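Local structure of cytochrome P450 monooxygenase (Rhodococcus sp. ECU0066, 6KBH) at residues A[138-143]-A[257-262]; A[291-296]-A[326-331]; A[590-595]-A[617-622]; A[688-693]-A[772-777]. The protein probably acts as a self-sufficient cytochrome P450 monooxygenase, carrying electrons from FMN through a [2Fe-2S] cluster to a heme that activates oxygen for substrate oxidation. All coordinates share one frame; numbering follows the deposited sequence.

Interaction 1 (A[138-143]-A[257-262]); sequences RALMEP and IRVQQE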
loop_
_atom_site.group_PDB
_atom_site.type_symbol
_atom_site.label_atom_id
_atom_site.label_comp_id
_atom_site.label_asym_id
_atom_site.label_seq_id
_atom_site.Cartn_x
_atom_site.Cartn_y
_atom_site.Cartn_z
ATOM N N ARG A 138 -17.998 -1.003 -9.450
ATOM C CA ARG A 138 -17.663 -2.418 -9.336
ATOM C C ARG A 138 -17.483 -3.054 -10.709
ATOM O O ARG A 138 -16.585 -3.881 -10.906
ATOM C CB ARG A 138 -18.744 -3.144 -8.537
ATOM C CG ARG A 138 -18.903 -2.651 -7.102
ATOM C CD ARG A 138 -19.880 -3.518 -6.319
ATOM N NE ARG A 138 -20.263 -2.928 -5.036
ATOM C CZ ARG A 138 -19.620 -3.135 -3.889
ATOM N NH1 ARG A 138 -18.550 -3.920 -3.852
ATOM N NH2 ARG A 138 -20.046 -2.558 -2.773
ATOM N N ALA A 139 -18.321 -2.672 -11.676
ATOM C CA ALA A 139 -18.196 -3.226 -13.020
ATOM C C ALA A 139 -16.891 -2.797 -13.678
ATOM O O ALA A 139 -16.235 -3.597 -14.352
ATOM C CB ALA A 139 -19.387 -2.805 -13.880
ATOM N N LEU A 140 -16.498 -1.539 -13.492
ATOM C CA LEU A 140 -15.335 -0.987 -14.171
ATOM C C LEU A 140 -14.064 -1.055 -13.333
ATOM O O LEU A 140 -13.063 -0.434 -13.702
ATOM C CB LEU A 140 -15.615 0.463 -14.579
ATOM C CG LEU A 140 -16.788 0.651 -15.547
ATOM C CD1 LEU A 140 -17.186 2.117 -15.647
ATOM C CD2 LEU A 140 -16.452 0.089 -16.919
ATOM N N MET A 141 -14.074 -1.804 -12.229
ATOM C CA MET A 141 -12.962 -1.756 -11.285
ATOM C C MET A 141 -11.751 -2.545 -11.767
ATOM O O MET A 141 -10.617 -2.073 -11.635
ATOM C CB MET A 141 -13.406 -2.281 -9.922
ATOM C CG MET A 141 -12.271 -2.404 -8.919
ATOM S SD MET A 141 -11.479 -0.825 -8.537
ATOM C CE MET A 141 -12.701 -0.092 -7.453
ATOM N N GLU A 142 -11.978 -3.734 -12.327
ATOM C CA GLU A 142 -10.906 -4.710 -12.532
ATOM C C GLU A 142 -9.641 -4.167 -13.195
ATOM O O GLU A 142 -8.546 -4.498 -12.710
ATOM C CB GLU A 142 -11.445 -5.904 -13.335
ATOM C CG GLU A 142 -10.411 -7.000 -13.575
ATOM C CD GLU A 142 -10.988 -8.217 -14.271
ATOM O OE1 GLU A 142 -12.221 -8.265 -14.470
ATOM O OE2 GLU A 142 -10.207 -9.126 -14.623
ATOM N N PRO A 143 -9.693 -3.361 -14.263
ATOM C CA PRO A 143 -8.435 -2.875 -14.860
ATOM C C PRO A 143 -7.589 -2.035 -13.913
ATOM O O PRO A 143 -6.386 -1.880 -14.157
ATOM C CB PRO A 143 -8.905 -2.049 -16.066
ATOM C CG PRO A 143 -10.280 -2.518 -16.347
ATOM C CD PRO A 143 -10.866 -2.897 -15.028
ATOM N N ILE A 257 -16.290 -1.733 -23.164
ATOM C CA ILE A 257 -17.213 -2.128 -24.223
ATOM C C ILE A 257 -17.815 -3.497 -23.930
ATOM O O ILE A 257 -19.001 -3.733 -24.185
ATOM C CB ILE A 257 -16.506 -2.104 -25.588
ATOM C CG1 ILE A 257 -15.859 -0.740 -25.828
ATOM C CG2 ILE A 257 -17.490 -2.420 -26.699
ATOM C CD1 ILE A 257 -14.879 -0.729 -26.973
ATOM N N ARG A 258 -17.014 -4.417 -23.384
ATOM C CA ARG A 258 -17.517 -5.760 -23.119
ATOM C C ARG A 258 -18.544 -5.769 -21.998
ATOM O O ARG A 258 -19.480 -6.576 -22.028
ATOM C CB ARG A 258 -16.359 -6.698 -22.791
ATOM C CG ARG A 258 -15.111 -6.380 -23.575
ATOM C CD ARG A 258 -14.005 -7.387 -23.338
ATOM N NE ARG A 258 -12.782 -6.944 -23.995
ATOM C CZ ARG A 258 -11.690 -6.550 -23.349
ATOM N NH1 ARG A 258 -11.664 -6.563 -22.025
ATOM N NH2 ARG A 258 -10.625 -6.145 -24.027
ATOM N N VAL A 259 -18.393 -4.888 -21.006
ATOM C CA VAL A 259 -19.392 -4.819 -19.949
ATOM C C VAL A 259 -20.689 -4.225 -20.485
ATOM O O VAL A 259 -21.774 -4.508 -19.960
ATOM C CB VAL A 259 -18.855 -4.034 -18.736
ATOM C CG1 VAL A 259 -17.427 -4.451 -18.422
ATOM C CG2 VAL A 259 -18.928 -2.540 -18.976
ATOM N N GLN A 260 -20.606 -3.411 -21.544
ATOM C CA GLN A 260 -21.815 -2.899 -22.180
ATOM C C GLN A 260 -22.640 -4.033 -22.772
ATOM O O GLN A 260 -23.862 -4.080 -22.607
ATOM C CB GLN A 260 -21.457 -1.877 -23.259
ATOM C CG GLN A 260 -22.660 -1.124 -23.800
ATOM C CD GLN A 260 -22.302 -0.156 -24.908
ATOM O OE1 GLN A 260 -21.187 -0.174 -25.430
ATOM N NE2 GLN A 260 -23.249 0.700 -25.272
ATOM N N GLN A 261 -21.988 -4.966 -23.466
ATOM C CA GLN A 261 -22.732 -6.103 -23.995
ATOM C C GLN A 261 -23.183 -7.041 -22.881
ATOM O O GLN A 261 -24.215 -7.709 -23.017
ATOM C CB GLN A 261 -21.897 -6.854 -25.035
ATOM C CG GLN A 261 -21.569 -6.066 -26.315
ATOM C CD GLN A 261 -22.716 -5.198 -26.853
ATOM O OE1 GLN A 261 -23.898 -5.473 -26.635
ATOM N NE2 GLN A 261 -22.352 -4.146 -27.578
ATOM N N GLU A 262 -22.440 -7.097 -21.775
ATOM C CA GLU A 262 -22.854 -7.932 -20.651
ATOM C C GLU A 262 -23.953 -7.266 -19.828
ATOM O O GLU A 262 -24.903 -7.934 -19.406
ATOM C CB GLU A 262 -21.647 -8.269 -19.774
ATOM C CG GLU A 262 -20.575 -9.082 -20.490
ATOM C CD GLU A 262 -19.382 -9.398 -19.606
ATOM O OE1 GLU A 262 -19.397 -9.011 -18.417
ATOM O OE2 GLU A 262 -18.425 -10.029 -20.102
#
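Leu140 and Val259 meet inside the helical cytochrome P450 fold, where the end of helix 133-139, the helix carrying the heme-binding residues His133 and Arg137, lies against helix 252-262. Two methyls make the apolar touch: Leu140 CD2 stands 4.2 Å from Val259 CG2, and the two side chains cross at about a right angle. Leu140 is the first residue to leave the helix. Its CG lies beside the backbone N (chi1 -61°), which lets the branched end approach the valine although the CB does not head there. A leucine suits the place because its other surfaces pack on Tyr271 and Met275 of helix 269-281, while its carbonyl accepts a hydrogen bond from Trp252 NE1. The small Ala139 lets the backbones draw close, its CA 7.2 Å from the CA of Val259. Beta-branched Val259 offers both methyls to this side: CG2, set between the backbone N and the carbonyl carbon, meets the leucine, while CG1, beside the N (chi1 -44°), lies 4.3 Å from Ala139 O.

Interaction 2 (A[291-296]-A[326-331]); sequences SANALR and SGSVAA. With HEM (protoporphyrin IX containing Fe), chain C.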
loop_
_atom_site.group_PDB
_atom_site.type_symbol
_atom_site.label_atom_id
_atom_site.label_comp_id
_atom_site.label_asym_id
_atom_site.label_seq_id
_atom_site.Cartn_x
_atom_site.Cartn_y
_atom_site.Cartn_z
ATOM N N SER A 291 3.922 13.979 -8.814
ATOM C CA SER A 291 5.316 13.817 -9.202
ATOM C C SER A 291 6.130 15.049 -8.834
ATOM O O SER A 291 7.152 14.960 -8.143
ATOM C CB SER A 291 5.406 13.558 -10.704
ATOM O OG SER A 291 4.551 12.514 -11.125
ATOM N N ALA A 292 5.673 16.217 -9.293
ATOM C CA ALA A 292 6.409 17.455 -9.069
ATOM C C ALA A 292 6.543 17.764 -7.584
ATOM O O ALA A 292 7.620 18.159 -7.122
ATOM C CB ALA A 292 5.723 18.604 -9.804
ATOM N N ASN A 293 5.463 17.588 -6.818
ATOM C CA ASN A 293 5.541 17.810 -5.376
ATOM C C ASN A 293 6.606 16.924 -4.746
ATOM O O ASN A 293 7.479 17.407 -4.016
ATOM C CB ASN A 293 4.184 17.550 -4.722
ATOM C CG ASN A 293 3.121 18.517 -5.182
ATOM O OD1 ASN A 293 3.418 19.651 -5.550
ATOM N ND2 ASN A 293 1.872 18.074 -5.163
ATOM N N ALA A 294 6.553 15.619 -5.031
ATOM C CA ALA A 294 7.477 14.676 -4.407
ATOM C C ALA A 294 8.926 15.011 -4.734
ATOM O O ALA A 294 9.792 14.978 -3.852
ATOM C CB ALA A 294 7.142 13.251 -4.846
ATOM N N LEU A 295 9.211 15.340 -5.993
ATOM C CA LEU A 295 10.578 15.694 -6.361
ATOM C C LEU A 295 11.024 16.987 -5.685
ATOM O O LEU A 295 12.156 17.076 -5.197
ATOM C CB LEU A 295 10.696 15.796 -7.877
ATOM C CG LEU A 295 11.132 14.472 -8.499
ATOM C CD1 LEU A 295 10.823 14.451 -9.977
ATOM C CD2 LEU A 295 12.612 14.249 -8.245
ATOM N N ARG A 296 10.154 18.000 -5.639
ATOM C CA ARG A 296 10.484 19.202 -4.878
ATOM C C ARG A 296 10.662 18.872 -3.400
ATOM O O ARG A 296 11.632 19.301 -2.769
ATOM C CB ARG A 296 9.398 20.267 -5.071
ATOM C CG ARG A 296 9.817 21.686 -4.687
ATOM C CD ARG A 296 9.460 21.992 -3.240
ATOM N NE ARG A 296 9.706 23.382 -2.857
ATOM C CZ ARG A 296 8.749 24.257 -2.561
ATOM N NH1 ARG A 296 7.475 23.890 -2.612
ATOM N NH2 ARG A 296 9.061 25.498 -2.208
ATOM N N SER A 326 2.800 16.071 0.805
ATOM C CA SER A 326 2.531 17.027 -0.270
ATOM C C SER A 326 1.764 16.294 -1.368
ATOM O O SER A 326 2.359 15.776 -2.315
ATOM C CB SER A 326 3.828 17.629 -0.795
ATOM O OG SER A 326 4.621 18.116 0.274
ATOM N N GLY A 327 0.437 16.275 -1.246
ATOM C CA GLY A 327 -0.394 15.635 -2.243
ATOM C C GLY A 327 -0.790 16.572 -3.372
ATOM O O GLY A 327 -0.480 17.760 -3.366
ATOM N N SER A 328 -1.479 16.002 -4.359
ATOM C CA SER A 328 -2.043 16.767 -5.462
ATOM C C SER A 328 -3.424 17.318 -5.153
ATOM O O SER A 328 -3.951 18.103 -5.947
ATOM C CB SER A 328 -2.144 15.900 -6.718
ATOM O OG SER A 328 -0.869 15.482 -7.154
ATOM N N VAL A 329 -4.022 16.916 -4.037
ATOM C CA VAL A 329 -5.380 17.296 -3.680
ATOM C C VAL A 329 -5.295 18.032 -2.350
ATOM O O VAL A 329 -5.194 17.410 -1.285
ATOM C CB VAL A 329 -6.316 16.087 -3.599
ATOM C CG1 VAL A 329 -7.694 16.505 -3.126
ATOM C CG2 VAL A 329 -6.404 15.404 -4.955
ATOM N N ALA A 330 -5.320 19.366 -2.403
ATOM C CA ALA A 330 -5.311 20.147 -1.174
ATOM C C ALA A 330 -6.632 20.027 -0.432
ATOM O O ALA A 330 -6.653 20.043 0.804
ATOM C CB ALA A 330 -5.005 21.613 -1.484
ATOM N N ALA A 331 -7.736 19.891 -1.161
ATOM C CA ALA A 331 -9.049 19.785 -0.548
ATOM C C ALA A 331 -9.998 19.154 -1.551
ATOM O O ALA A 331 -9.727 19.125 -2.753
ATOM C CB ALA A 331 -9.568 21.155 -0.093
HETATM C CHA HEM C . -11.673 9.774 -7.629
HETATM C CHB HEM C . -7.313 11.796 -6.098
HETATM C CHC HEM C . -4.781 9.558 -10.171
HETATM C CHD HEM C . -9.122 7.568 -11.656
HETATM C C1A HEM C . -10.518 10.443 -7.029
HETATM C C2A HEM C . -10.889 11.196 -5.826
HETATM C C3A HEM C . -9.682 11.754 -5.398
HETATM C C4A HEM C . -8.684 11.286 -6.396
HETATM C CMA HEM C . -9.467 12.629 -4.203
HETATM C CAA HEM C . -12.230 11.330 -5.173
HETATM C CBA HEM C . -12.397 10.532 -3.917
HETATM C CGA HEM C . -13.750 10.401 -3.304
HETATM O O1A HEM C . -14.514 11.285 -3.774
HETATM O O2A HEM C . -13.753 9.443 -2.484
HETATM C C1B HEM C . -6.212 11.407 -7.034
HETATM C C2B HEM C . -4.743 11.826 -6.886
HETATM C C3B HEM C . -3.957 11.118 -8.162
HETATM C C4B HEM C . -5.030 10.369 -8.929
HETATM C CMB HEM C . -4.159 12.691 -5.822
HETATM C CAB HEM C . -2.511 11.207 -8.511
HETATM C CBB HEM C . -1.514 10.883 -7.453
HETATM C C1C HEM C . -5.989 8.896 -10.742
HETATM C C2C HEM C . -5.618 8.165 -11.925
HETATM C C3C HEM C . -6.800 7.608 -12.359
HETATM C C4C HEM C . -7.775 8.060 -11.378
HETATM C CMC HEM C . -4.263 8.035 -12.539
HETATM C CAC HEM C . -6.989 6.722 -13.551
HETATM C CBC HEM C . -7.682 7.223 -14.767
HETATM C C1D HEM C . -10.025 8.082 -10.620
HETATM C C2D HEM C . -11.439 7.625 -10.823
HETATM C C3D HEM C . -12.249 8.316 -9.561
HETATM C C4D HEM C . -11.175 9.063 -8.823
HETATM C CMD HEM C . -11.956 6.757 -11.916
HETATM C CAD HEM C . -13.697 8.195 -9.243
HETATM C CBD HEM C . -14.107 6.919 -8.586
HETATM C CGD HEM C . -15.413 6.913 -7.878
HETATM O O1D HEM C . -15.746 8.104 -7.671
HETATM O O2D HEM C . -15.804 5.735 -7.676
HETATM N NA HEM C . -9.169 10.486 -7.404
HETATM N NB HEM C . -6.377 10.482 -8.207
HETATM N NC HEM C . -7.317 8.847 -10.383
HETATM N ND HEM C . -9.731 8.944 -9.387
HETATM FE FE HEM C . -8.049 9.850 -8.875
#
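Ser326, the first residue to leave helix 315-325, sets its CB 3.9 Å from Asn293 CB on helix 284-300, and its carbonyl O lies 3.5 Å from the same Asn293 carbon. A small serine suits so close an approach of loop to helix. At Gly327 it is the backbone that does the touching. Its carbonyl O is 3.0 Å from Asn293 ND2, but the angle is poor and no hydrogen bond forms; that amide nitrogen is instead bonded to the carbonyl O of Arg434. Asn293 reaches this spot because its CG lies opposite the carbonyl carbon (chi1 -64°), which carries the amide out over the loop. With a leucine in its place, the Arg434 carbonyl would probably be left without its side-chain donor, and helix 284-300 would lose that tie to the chain around Arg434. Ser328 turns its hydroxyl to Thr286 O in the same long helix, a bond that suits a small polar residue in a buried place, while its CB rests 3.9 Å from the heme methyl CMB. Val329 points away from the helix and brings its CG2 to 3.6 Å from CMB, one apolar methyl against another. Ala330 then joins the loop to Ser358 and Ser432 by backbone bonds. This is the familiar P450 segment after the K helix, which leads into a strand and borders the heme pocket.

Interaction 3 (A[590-595]-A[617-622]); sequences PVIAMA and MAFLDR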
loop_
_atom_site.group_PDB
_atom_site.type_symbol
_atom_site.label_atom_id
_atom_site.label_comp_id
_atom_site.label_asym_id
_atom_site.label_seq_id
_atom_site.Cartn_x
_atom_site.Cartn_y
_atom_site.Cartn_z
ATOM N N PRO A 590 14.677 -22.952 15.343
ATOM C CA PRO A 590 13.968 -22.231 16.410
ATOM C C PRO A 590 14.127 -22.874 17.775
ATOM O O PRO A 590 14.195 -22.154 18.778
ATOM C CB PRO A 590 12.509 -22.252 15.939
ATOM C CG PRO A 590 12.401 -23.495 15.163
ATOM C CD PRO A 590 13.729 -23.677 14.474
ATOM N N VAL A 591 14.203 -24.203 17.846
ATOM C CA VAL A 591 14.246 -24.870 19.143
ATOM C C VAL A 591 15.563 -24.586 19.858
ATOM O O VAL A 591 15.592 -24.398 21.081
ATOM C CB VAL A 591 14.002 -26.380 18.977
ATOM C CG1 VAL A 591 14.860 -26.932 17.880
ATOM C CG2 VAL A 591 14.308 -27.101 20.256
ATOM N N ILE A 592 16.672 -24.542 19.112
ATOM C CA ILE A 592 17.974 -24.355 19.747
ATOM C C ILE A 592 18.052 -22.997 20.435
ATOM O O ILE A 592 18.713 -22.855 21.472
ATOM C CB ILE A 592 19.104 -24.543 18.718
ATOM C CG1 ILE A 592 20.465 -24.580 19.411
ATOM C CG2 ILE A 592 19.096 -23.442 17.676
ATOM C CD1 ILE A 592 21.442 -25.494 18.727
ATOM N N ALA A 593 17.375 -21.982 19.890
ATOM C CA ALA A 593 17.285 -20.708 20.595
ATOM C C ALA A 593 16.407 -20.830 21.832
ATOM O O ALA A 593 16.661 -20.160 22.839
ATOM C CB ALA A 593 16.757 -19.622 19.662
ATOM N N MET A 594 15.372 -21.675 21.773
ATOM C CA MET A 594 14.558 -21.934 22.957
ATOM C C MET A 594 15.337 -22.731 23.994
ATOM O O MET A 594 15.165 -22.525 25.201
ATOM C CB MET A 594 13.277 -22.667 22.565
ATOM C CG MET A 594 12.525 -22.023 21.418
ATOM S SD MET A 594 11.163 -23.030 20.819
ATOM C CE MET A 594 9.870 -22.576 21.970
ATOM N N ALA A 595 16.193 -23.650 23.541
ATOM C CA ALA A 595 17.075 -24.351 24.464
ATOM C C ALA A 595 18.004 -23.378 25.178
ATOM O O ALA A 595 18.321 -23.561 26.359
ATOM C CB ALA A 595 17.879 -25.414 23.716
ATOM N N MET A 617 22.875 -32.863 9.738
ATOM C CA MET A 617 22.201 -32.365 10.932
ATOM C C MET A 617 23.026 -31.214 11.490
ATOM O O MET A 617 24.105 -31.430 12.055
ATOM C CB MET A 617 22.010 -33.475 11.963
ATOM C CG MET A 617 20.618 -34.084 11.942
ATOM S SD MET A 617 20.565 -35.784 12.543
ATOM C CE MET A 617 21.242 -35.601 14.189
ATOM N N ALA A 618 22.515 -29.998 11.324
ATOM C CA ALA A 618 23.231 -28.802 11.731
ATOM C C ALA A 618 23.159 -28.613 13.241
ATOM O O ALA A 618 22.206 -29.041 13.901
ATOM C CB ALA A 618 22.661 -27.572 11.026
ATOM N N PHE A 619 24.199 -27.981 13.781
ATOM C CA PHE A 619 24.330 -27.527 15.165
ATOM C C PHE A 619 24.629 -28.645 16.153
ATOM O O PHE A 619 24.626 -28.377 17.358
ATOM C CB PHE A 619 23.090 -26.765 15.645
ATOM C CG PHE A 619 22.861 -25.472 14.922
ATOM C CD1 PHE A 619 23.782 -24.441 15.019
ATOM C CD2 PHE A 619 21.734 -25.286 14.140
ATOM C CE1 PHE A 619 23.579 -23.247 14.354
ATOM C CE2 PHE A 619 21.526 -24.093 13.472
ATOM C CZ PHE A 619 22.450 -23.073 13.579
ATOM N N LEU A 620 24.890 -29.875 15.701
ATOM C CA LEU A 620 25.361 -30.905 16.623
ATOM C C LEU A 620 26.633 -30.455 17.327
ATOM O O LEU A 620 26.798 -30.666 18.534
ATOM C CB LEU A 620 25.604 -32.214 15.876
ATOM C CG LEU A 620 24.432 -32.820 15.108
ATOM C CD1 LEU A 620 24.946 -33.895 14.180
ATOM C CD2 LEU A 620 23.395 -33.388 16.062
ATOM N N ASP A 621 27.545 -29.836 16.574
ATOM C CA ASP A 621 28.688 -29.142 17.158
ATOM C C ASP A 621 28.233 -28.161 18.231
ATOM O O ASP A 621 28.672 -28.219 19.383
ATOM C CB ASP A 621 29.444 -28.409 16.052
ATOM C CG ASP A 621 28.504 -27.734 15.061
ATOM O OD1 ASP A 621 27.634 -28.434 14.499
ATOM O OD2 ASP A 621 28.620 -26.507 14.859
ATOM N N ARG A 622 27.347 -27.244 17.849
ATOM C CA ARG A 622 26.763 -26.306 18.799
ATOM C C ARG A 622 26.039 -27.040 19.923
ATOM O O ARG A 622 26.148 -26.664 21.098
ATOM C CB ARG A 622 25.817 -25.380 18.050
ATOM C CG ARG A 622 24.840 -24.613 18.895
ATOM C CD ARG A 622 24.569 -23.293 18.226
ATOM N NE ARG A 622 23.609 -22.470 18.942
ATOM C CZ ARG A 622 23.094 -21.356 18.440
ATOM N NH1 ARG A 622 23.458 -20.955 17.229
ATOM N NH2 ARG A 622 22.228 -20.641 19.143
#
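The helical backbone at Ile592 faces the turn at Phe619 across 8.5 Å between their CA atoms, and Phe619, with phi at +76°, takes the N-cap position ahead of helix 620-625. Ile592 fills the interval. Its CG1 is anti to the backbone N (chi1 -171°), heading for the turn, and the terminal CD1 ends 3.7 Å from Phe619 CB and 3.5 Å from Arg622 CG. The methyl reaches the phenylalanine obliquely, at the root of the side chain. Arg622, bent at chi2, crosses the isoleucine at a slant, its NE 3.8 Å from Ile592 CG1, and the other branch, CG2, lies over one face of the guanidinium. An arginine can serve both needs here: its methylenes pack on the aliphatic side chain, while its nitrogens reach further, NH2 to a salt bridge with Asp596 on the same helix as Ile592 and NH1 to the carbonyl O of Cys525. Replacing it with an alanine is likely to strip Asp596 of its mate, leave Cys525 O without this donor and uncover one side of Ile592. Phe619 also rests on Ile485 of the strand 475-486, part of the neighbouring antiparallel sheet. Helix 588-601 links the adjacent parallel strands 578-584 and 605-611 in a beta-alpha-beta crossover, consistent with the nucleotide-binding domain of ferredoxin-reductase-like proteins, met here where it abuts the flavin-binding domain.

Interaction 4 (A[688-693]-A[772-777]); sequences STLEEL and TCCSRA. With FES (Fe2/s2 (inorganic) cluster), chain D.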
loop_
_atom_site.group_PDB
_atom_site.type_symbol
_atom_site.label_atom_id
_atom_site.label_comp_id
_atom_site.label_asym_id
_atom_site.label_seq_id
_atom_site.Cartn_x
_atom_site.Cartn_y
_atom_site.Cartn_z
ATOM N N SER A 688 2.900 -25.700 4.747
ATOM C CA SER A 688 1.507 -25.552 4.910
ATOM C C SER A 688 0.711 -26.672 4.307
ATOM O O SER A 688 1.038 -27.222 3.286
ATOM C CB SER A 688 1.018 -24.254 4.318
ATOM O OG SER A 688 -0.403 -24.209 4.359
ATOM N N THR A 689 -0.337 -27.014 5.012
ATOM C CA THR A 689 -1.220 -28.058 4.602
ATOM C C THR A 689 -2.157 -27.827 3.429
ATOM O O THR A 689 -2.200 -28.586 2.488
ATOM C CB THR A 689 -2.124 -28.456 5.796
ATOM O OG1 THR A 689 -3.307 -27.651 5.848
ATOM C CG2 THR A 689 -1.395 -28.363 7.115
ATOM N N LEU A 690 -2.871 -26.734 3.526
ATOM C CA LEU A 690 -3.911 -26.349 2.652
ATOM C C LEU A 690 -3.215 -25.986 1.441
ATOM O O LEU A 690 -2.048 -25.795 1.521
ATOM C CB LEU A 690 -4.700 -25.195 3.297
ATOM C CG LEU A 690 -4.273 -23.763 3.654
ATOM C CD1 LEU A 690 -4.751 -22.834 2.579
ATOM C CD2 LEU A 690 -4.888 -23.292 4.949
ATOM N N GLU A 691 -3.886 -25.922 0.299
ATOM C CA GLU A 691 -5.317 -26.182 0.187
ATOM C C GLU A 691 -5.967 -26.542 -1.138
ATOM O O GLU A 691 -5.412 -26.568 -2.209
ATOM C CB GLU A 691 -6.165 -25.121 0.856
ATOM C CG GLU A 691 -7.408 -25.713 1.480
ATOM C CD GLU A 691 -8.045 -24.850 2.510
ATOM O OE1 GLU A 691 -8.488 -23.735 2.223
ATOM O OE2 GLU A 691 -8.147 -25.354 3.613
ATOM N N GLU A 692 -7.214 -26.838 -0.983
ATOM C CA GLU A 692 -8.047 -27.219 -2.027
ATOM C C GLU A 692 -9.002 -26.149 -1.723
ATOM O O GLU A 692 -9.164 -25.880 -0.555
ATOM C CB GLU A 692 -8.693 -28.551 -1.624
ATOM C CG GLU A 692 -7.770 -29.543 -0.912
ATOM C CD GLU A 692 -7.357 -29.125 0.495
ATOM O OE1 GLU A 692 -8.048 -28.313 1.131
ATOM O OE2 GLU A 692 -6.311 -29.587 0.962
ATOM N N LEU A 693 -9.627 -25.537 -2.725
ATOM C CA LEU A 693 -10.583 -24.545 -2.389
ATOM C C LEU A 693 -11.884 -25.288 -2.319
ATOM O O LEU A 693 -12.391 -25.530 -1.226
ATOM C CB LEU A 693 -10.644 -23.453 -3.421
ATOM C CG LEU A 693 -10.884 -22.028 -2.892
ATOM C CD1 LEU A 693 -11.430 -21.995 -1.478
ATOM C CD2 LEU A 693 -9.641 -21.143 -2.966
ATOM N N THR A 772 -6.538 -13.017 6.164
ATOM C CA THR A 772 -7.340 -12.584 5.026
ATOM C C THR A 772 -7.378 -13.619 3.906
ATOM O O THR A 772 -8.343 -13.655 3.134
ATOM C CB THR A 772 -6.790 -11.253 4.515
ATOM O OG1 THR A 772 -6.560 -10.386 5.630
ATOM C CG2 THR A 772 -7.771 -10.588 3.602
ATOM N N CYS A 773 -6.361 -14.475 3.811
ATOM C CA CYS A 773 -6.185 -15.308 2.628
ATOM C C CYS A 773 -6.880 -16.661 2.713
ATOM O O CYS A 773 -7.250 -17.218 1.670
ATOM C CB CYS A 773 -4.694 -15.529 2.362
ATOM S SG CYS A 773 -3.864 -16.491 3.645
ATOM N N CYS A 774 -7.064 -17.214 3.912
ATOM C CA CYS A 774 -7.585 -18.576 4.015
ATOM C C CYS A 774 -8.778 -18.698 4.958
ATOM O O CYS A 774 -9.653 -19.543 4.741
ATOM C CB CYS A 774 -6.469 -19.526 4.455
ATOM S SG CYS A 774 -5.646 -19.070 5.994
ATOM N N SER A 775 -8.835 -17.872 5.999
ATOM C CA SER A 775 -9.954 -17.928 6.929
ATOM C C SER A 775 -11.220 -17.367 6.280
ATOM O O SER A 775 -11.166 -16.605 5.310
ATOM C CB SER A 775 -9.629 -17.159 8.209
ATOM O OG SER A 775 -8.603 -17.804 8.946
ATOM N N ARG A 776 -12.374 -17.759 6.822
ATOM C CA ARG A 776 -13.656 -17.327 6.275
ATOM C C ARG A 776 -14.646 -17.034 7.388
ATOM O O ARG A 776 -14.316 -17.017 8.579
ATOM C CB ARG A 776 -14.333 -18.373 5.386
ATOM C CG ARG A 776 -13.609 -18.871 4.194
ATOM C CD ARG A 776 -14.615 -19.676 3.394
ATOM N NE ARG A 776 -14.951 -19.022 2.139
ATOM C CZ ARG A 776 -14.143 -19.010 1.086
ATOM N NH1 ARG A 776 -12.972 -19.628 1.151
ATOM N NH2 ARG A 776 -14.507 -18.398 -0.030
ATOM N N ALA A 777 -15.884 -16.840 6.944
ATOM C CA ALA A 777 -17.060 -16.803 7.794
ATOM C C ALA A 777 -17.575 -18.204 8.067
ATOM O O ALA A 777 -17.728 -19.011 7.144
ATOM C CB ALA A 777 -18.171 -16.012 7.114
HETATM FE FE1 FES D . 0.605 -15.381 4.923
HETATM FE FE2 FES D . -2.360 -15.085 4.677
HETATM S S1 FES D . -0.690 -14.429 3.536
HETATM S S2 FES D . -1.065 -16.031 6.068
#
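Leu690 CG sits between its own backbone N and carbonyl carbon (chi1 65°), a torsion that directs the fork of the side chain at Cys774. Both terminal methyls come to the cysteine, CD2 at 4.1 Å and CD1 at 4.2 Å from Cys774 CB. The touch is thus made on the cysteine's methylene, and a forked apolar side chain suits it by turning both methyls to that carbon. The neighbouring Cys773 has a different task: its SG binds the iron FE2 of the [2Fe-2S] cluster at 2.3 Å, and Cys743 supplies the second protein ligand to that metal. Further along, Leu693 CD1 comes obliquely to Arg776, 3.9 Å from NH1. The arginine chain is bent at chi3 (112°), and its NH2 makes a weak hydrogen bond to Ala715 O. Arg776 also pairs its backbone with Asp753 in the small two-stranded sheet, while its side chain touches Phe701. The carboxylate of Glu691 stays apart from the guanidinium, with OE1 6.2 Å from NH1, so any attraction is probably long-range. Segment 688-693 lies in the loop between strands 681-685 and 701-705. No hydrogen bond crosses between these two segments: metal ligation through Cys773 anchors segment 772-777, whereas the loop rests against it through one apolar pair and a leucine methyl against a guanidinium.

The four contacts follow one another along the chain, each closing before the next opens, and pass through the modules in turn. Interactions 1 and 2 lie in the heme part, their centres about 31 Å apart; the former involves the helix that bears two heme-binding residues, the latter the loop bordering the pocket. Interaction 3, about 52 Å from interaction 2 between centres, belongs to the flavin-bearing reductase. Interaction 4 brings the chain back: its centre is about 32 Å from that of interaction 3 and about 29 Å from that of interaction 1, which are themselves about 56 Å apart. This places interaction 4 between the other two, consistent with an iron-sulfur module relaying electrons from flavin to heme.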